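Local coordinates for protein ferritin (Pseudo-nitzschia multiseries, PDB 4IWK) that oxidises ferrous iron with oxygen at a ferroxidase centre inside its four-helix bundle and probably stores the product as ferric hydroxide, at residues Q21-A26 against E93-N98; A47-H52 against V129-K134. All coordinates share one frame; numbering follows the deposited sequence.

Contact 1: residues Q21-A26 against E93-N98. With FE (Fe (III) ion), chain I.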
# COMPACT_ATOMS: atom_id res chain seq x y z
N GLN A 21 -44.99 -12.11 19.73
CA GLN A 21 -46.20 -12.05 18.87
C GLN A 21 -46.95 -10.76 19.09
O GLN A 21 -47.56 -10.19 18.15
CB GLN A 21 -47.16 -13.26 19.18
CG GLN A 21 -46.62 -14.57 18.61
CD GLN A 21 -46.72 -14.50 17.05
OE1 GLN A 21 -45.71 -14.11 16.44
NE2 GLN A 21 -47.88 -14.81 16.46
N VAL A 22 -46.99 -10.25 20.35
CA VAL A 22 -47.62 -8.97 20.58
C VAL A 22 -46.88 -7.81 19.82
O VAL A 22 -47.52 -6.91 19.19
CB VAL A 22 -47.69 -8.69 22.09
CG1 VAL A 22 -48.22 -7.23 22.32
CG2 VAL A 22 -48.69 -9.71 22.78
N TYR A 23 -45.56 -7.83 19.88
CA TYR A 23 -44.79 -6.83 19.08
C TYR A 23 -45.08 -6.99 17.62
O TYR A 23 -45.20 -5.95 16.94
CB TYR A 23 -43.27 -7.06 19.38
CG TYR A 23 -42.84 -6.26 20.60
CD1 TYR A 23 -42.28 -6.88 21.71
CD2 TYR A 23 -42.76 -4.87 20.51
CE1 TYR A 23 -41.81 -6.13 22.84
CE2 TYR A 23 -42.26 -4.10 21.58
CZ TYR A 23 -41.78 -4.74 22.71
OH TYR A 23 -41.25 -4.04 23.78
N LEU A 24 -45.25 -8.25 17.12
CA LEU A 24 -45.51 -8.37 15.69
C LEU A 24 -46.92 -7.79 15.44
O LEU A 24 -47.13 -7.08 14.44
CB LEU A 24 -45.50 -9.86 15.29
CG LEU A 24 -45.91 -10.13 13.84
CD1 LEU A 24 -44.85 -9.42 12.94
CD2 LEU A 24 -45.86 -11.62 13.54
N SER A 25 -47.90 -8.06 16.32
CA SER A 25 -49.23 -7.44 16.16
C SER A 25 -49.17 -5.89 16.13
O SER A 25 -49.86 -5.26 15.31
CB SER A 25 -50.20 -7.95 17.25
OG SER A 25 -49.99 -7.33 18.52
N ALA A 26 -48.33 -5.30 17.01
CA ALA A 26 -48.15 -3.82 16.99
C ALA A 26 -47.56 -3.37 15.64
O ALA A 26 -47.99 -2.35 15.09
CB ALA A 26 -47.28 -3.37 18.14
N GLU A 93 -47.13 -2.07 29.07
CA GLU A 93 -47.73 -3.11 29.91
C GLU A 93 -47.13 -4.48 29.67
O GLU A 93 -46.94 -5.22 30.62
CB GLU A 93 -49.23 -3.12 29.71
CG GLU A 93 -49.86 -1.90 30.36
CD GLU A 93 -51.30 -1.73 29.93
OE1 GLU A 93 -51.87 -2.68 29.45
OE2 GLU A 93 -51.87 -0.64 30.07
N LEU A 94 -46.90 -4.81 28.36
CA LEU A 94 -46.28 -6.09 27.98
C LEU A 94 -44.88 -6.19 28.67
O LEU A 94 -44.53 -7.26 29.24
CB LEU A 94 -46.09 -6.11 26.47
CG LEU A 94 -45.39 -7.37 25.90
CD1 LEU A 94 -46.29 -8.60 26.07
CD2 LEU A 94 -45.03 -7.07 24.43
N GLU A 95 -44.08 -5.15 28.53
CA GLU A 95 -42.72 -5.14 29.14
C GLU A 95 -42.80 -5.27 30.67
O GLU A 95 -41.95 -6.02 31.25
CB GLU A 95 -41.88 -3.98 28.70
CG GLU A 95 -41.40 -4.13 27.21
CD GLU A 95 -40.50 -5.28 26.91
OE1 GLU A 95 -40.09 -5.99 27.83
OE2 GLU A 95 -40.17 -5.35 25.71
N GLN A 96 -43.79 -4.63 31.27
CA GLN A 96 -43.97 -4.75 32.72
C GLN A 96 -44.30 -6.17 33.10
O GLN A 96 -43.78 -6.72 34.11
CB GLN A 96 -45.02 -3.82 33.23
CG GLN A 96 -44.53 -2.37 33.13
CD GLN A 96 -45.64 -1.35 33.31
OE1 GLN A 96 -46.81 -1.70 33.23
NE2 GLN A 96 -45.27 -0.07 33.55
N ALA A 97 -45.13 -6.84 32.26
CA ALA A 97 -45.35 -8.26 32.41
C ALA A 97 -44.15 -9.16 32.27
O ALA A 97 -44.05 -10.19 32.98
CB ALA A 97 -46.48 -8.76 31.47
N ASN A 98 -43.34 -8.87 31.28
CA ASN A 98 -42.13 -9.62 31.06
C ASN A 98 -41.26 -9.50 32.35
O ASN A 98 -40.65 -10.48 32.76
CB ASN A 98 -41.36 -9.04 29.90
CG ASN A 98 -41.92 -9.42 28.54
OD1 ASN A 98 -42.84 -10.25 28.43
ND2 ASN A 98 -41.26 -8.91 27.47
FE FE I . -38.69 -6.84 25.80
O HOH W 1 -38.10 -8.19 27.02
O HOH W 2 -37.62 -6.65 24.33
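Tyr23 and Glu95 meet through one short hydrogen bond. Tyr23 OH donates to Glu95 OE2 over 2.6 Å. The carboxylate oxygen lies at the edge of the phenol ring, close to its plane, and accepts the bond with its anti lone pair. Ring and carboxylate planes are turned 51° apart. Glu95 OE2 also binds an iron(III) ion at 2.1 Å, while Glu95 OE1 makes a longer contact to this iron, at 2.6 Å. The Glu95 chain is bent at chi2 (-64°), and this fold swings the carboxylate to the metal. Asn98 ND2 gives a hydrogen bond to Glu95 OE1 over 3.2 Å, reaching it from above the carboxylate plane. Each oxygen thus has a hydrogen-bond donor, which probably limits how far the carboxylate can rotate. With a phenylalanine in place of Tyr23, Glu95 OE2 would lose this donor, and the carboxylate would probably be freer to turn on the iron.

Beside the polar pair lies a small apolar patch. Leu94 CD2 touches Val22 CG1 at 3.8 Å and the ring atom Tyr23 CE1 at 3.7 Å. The leucine methyl thus fills the angle between valine and ring. The Val22 and Leu94 side chains run past each other in opposite directions.

The two short helical segments are almost antiparallel, at 171°. They belong to helices 3-32 and 84-111 of the ferritin bundle. Tyr23 also packs on Met42, Glu45 and Glu49 of helix 36-62 and on Ile135 of helix 115-145. With Leu94 and Ile91 of helix 84-111, its side chain touches all three other long helices.

Contact 2: residues A47-H52 against V129-K134. With FE (Fe (III) ion), chain G; FE (Fe (III) ion), chain I.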
# COMPACT_ATOMS: atom_id res chain seq x y z
N ALA A 47 -38.34 -9.63 17.07
CA ALA A 47 -37.23 -10.59 16.88
C ALA A 47 -36.43 -10.68 18.18
O ALA A 47 -35.97 -11.80 18.51
CB ALA A 47 -36.31 -10.06 15.75
N GLU A 48 -36.24 -9.57 18.90
CA GLU A 48 -35.40 -9.57 20.14
C GLU A 48 -36.11 -10.44 21.18
O GLU A 48 -35.47 -11.22 21.86
CB GLU A 48 -35.21 -8.14 20.58
CG GLU A 48 -34.27 -8.07 21.75
CD GLU A 48 -34.35 -6.71 22.33
OE1 GLU A 48 -33.72 -5.77 21.73
OE2 GLU A 48 -35.14 -6.58 23.32
N GLU A 49 -37.44 -10.32 21.32
CA GLU A 49 -38.10 -11.16 22.36
C GLU A 49 -38.03 -12.62 21.96
O GLU A 49 -37.88 -13.49 22.86
CB GLU A 49 -39.60 -10.79 22.42
CG GLU A 49 -39.86 -9.38 22.87
CD GLU A 49 -39.60 -9.19 24.34
OE1 GLU A 49 -39.18 -10.17 24.94
OE2 GLU A 49 -40.03 -8.19 24.88
N ARG A 50 -38.12 -12.96 20.68
CA ARG A 50 -37.89 -14.37 20.35
C ARG A 50 -36.45 -14.79 20.71
O ARG A 50 -36.30 -15.88 21.28
CB ARG A 50 -38.11 -14.51 18.81
CG ARG A 50 -37.97 -15.99 18.41
CD ARG A 50 -38.48 -16.18 16.98
NE ARG A 50 -38.29 -17.63 16.58
CZ ARG A 50 -37.10 -17.97 16.08
NH1 ARG A 50 -36.15 -17.05 16.03
NH2 ARG A 50 -36.78 -19.20 15.76
N GLU A 51 -35.44 -13.92 20.45
CA GLU A 51 -34.08 -14.27 20.97
C GLU A 51 -34.02 -14.49 22.48
O GLU A 51 -33.32 -15.46 22.89
CB GLU A 51 -33.02 -13.23 20.54
CG GLU A 51 -32.86 -13.13 19.04
CD GLU A 51 -32.36 -14.46 18.43
OE1 GLU A 51 -31.61 -15.24 19.10
OE2 GLU A 51 -32.80 -14.81 17.33
N HIS A 52 -34.75 -13.67 23.28
CA HIS A 52 -34.78 -13.96 24.71
C HIS A 52 -35.32 -15.36 24.98
O HIS A 52 -34.74 -16.16 25.80
CB HIS A 52 -35.67 -12.99 25.46
CG HIS A 52 -35.17 -11.61 25.40
ND1 HIS A 52 -35.93 -10.51 25.75
CD2 HIS A 52 -33.96 -11.14 24.96
CE1 HIS A 52 -35.22 -9.42 25.52
NE2 HIS A 52 -34.04 -9.76 25.05
N VAL A 129 -34.86 -3.30 33.02
CA VAL A 129 -34.84 -1.90 33.47
C VAL A 129 -34.63 -0.97 32.27
O VAL A 129 -35.30 0.07 32.14
CB VAL A 129 -33.65 -1.72 34.50
CG1 VAL A 129 -33.38 -0.24 34.72
CG2 VAL A 129 -34.01 -2.49 35.76
N ASN A 130 -33.75 -1.34 31.36
CA ASN A 130 -33.47 -0.46 30.23
C ASN A 130 -34.69 -0.40 29.27
O ASN A 130 -35.05 0.66 28.79
CB ASN A 130 -32.29 -0.99 29.49
CG ASN A 130 -30.97 -0.70 30.26
OD1 ASN A 130 -30.97 0.03 31.28
ND2 ASN A 130 -29.85 -1.38 29.86
N GLU A 131 -35.30 -1.56 29.08
CA GLU A 131 -36.46 -1.61 28.11
C GLU A 131 -37.64 -0.86 28.69
O GLU A 131 -38.32 -0.03 27.93
CB GLU A 131 -36.90 -3.05 27.85
CG GLU A 131 -35.80 -3.80 27.11
CD GLU A 131 -36.32 -5.04 26.43
OE1 GLU A 131 -37.50 -5.34 26.71
OE2 GLU A 131 -35.57 -5.71 25.71
N GLU A 132 -37.94 -1.03 29.98
CA GLU A 132 -39.08 -0.27 30.53
C GLU A 132 -38.82 1.25 30.45
O GLU A 132 -39.78 2.04 30.20
CB GLU A 132 -39.40 -0.67 31.95
CG GLU A 132 -40.04 -2.07 32.05
CD GLU A 132 -40.61 -2.36 33.42
OE1 GLU A 132 -41.05 -1.40 34.09
OE2 GLU A 132 -40.54 -3.48 33.91
N ASP A 133 -37.59 1.66 30.69
CA ASP A 133 -37.30 3.07 30.66
C ASP A 133 -37.48 3.60 29.22
O ASP A 133 -38.06 4.70 29.07
CB ASP A 133 -35.80 3.27 31.08
CG ASP A 133 -35.31 4.70 30.87
OD1 ASP A 133 -35.80 5.57 31.60
OD2 ASP A 133 -34.46 4.90 30.02
N LYS A 134 -36.93 2.89 28.21
CA LYS A 134 -36.99 3.30 26.81
C LYS A 134 -38.50 3.39 26.37
O LYS A 134 -38.89 4.40 25.77
CB LYS A 134 -36.25 2.26 25.98
CG LYS A 134 -36.36 2.52 24.50
CD LYS A 134 -35.04 2.22 23.84
CE LYS A 134 -35.23 2.25 22.27
NZ LYS A 134 -34.08 1.55 21.50
FE FE G . -38.15 -10.29 26.75
FE FE I . -38.69 -6.84 25.80
O HOH W 3 -37.71 -10.48 28.76
O HOH W 1 -38.10 -8.19 27.02
O HOH W 2 -37.62 -6.65 24.33
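The imidazole of His52 turns its edge to Glu131: Glu131 OE2 lies near the ring plane, 3.7 Å from His52 CE1. A water bound to two of the irons also lies at the ring edge. One face of the ring carries the backbone oxygen Glu48 O, offset toward the rim. The Glu131 carboxylate is tilted 30° from the ring and 36° from the carboxylate of Glu48.

Glu48 and Glu131 reach toward each other from opposite directions. Glu48 OE2 and Glu131 OE2 are 2.6 Å apart because both bind one iron(III) ion, a site completed by Glu45. Glu131 OE1 binds a second iron at 2.1 Å, so this carboxylate bridges two metals. A bend at chi2 (-72°) turns the Glu49 carboxylate to the metals. Its OE2 shares that second iron, which Glu95 also binds, and its OE1 holds a third iron, at 2.1 Å, together with His52 ND1 and Glu16. The same water links the irons bound by the two Glu49 oxygens.

The contact is therefore made largely through metal. Like-charged carboxylates would be expected to repel, and the ferric ions probably offset this. Two bridging glutamates link three irons one after another, as suits a ferroxidase centre with an adjoining third site.

Overall arrangement
Contacts 1 and 2 lie within one ferritin-like four-helix bundle, their centres about 10 Å apart. Their segments alternate along the chain: 21-26 on helix 3-32, 47-52 on helix 36-62, 93-98 on helix 84-111 and 129-134 on helix 115-145. Each long helix thus supplies one segment. The contacts meet at a shared iron, where Glu95 of contact 1 joins Glu49 and Glu131 of contact 2. Two waters on that iron belong to both. Contact 1 adds second-shell support from helix 3-32, and contact 2 adds the further irons. Together they build the iron site in the interior of the subunit, one of 24 in the assembly.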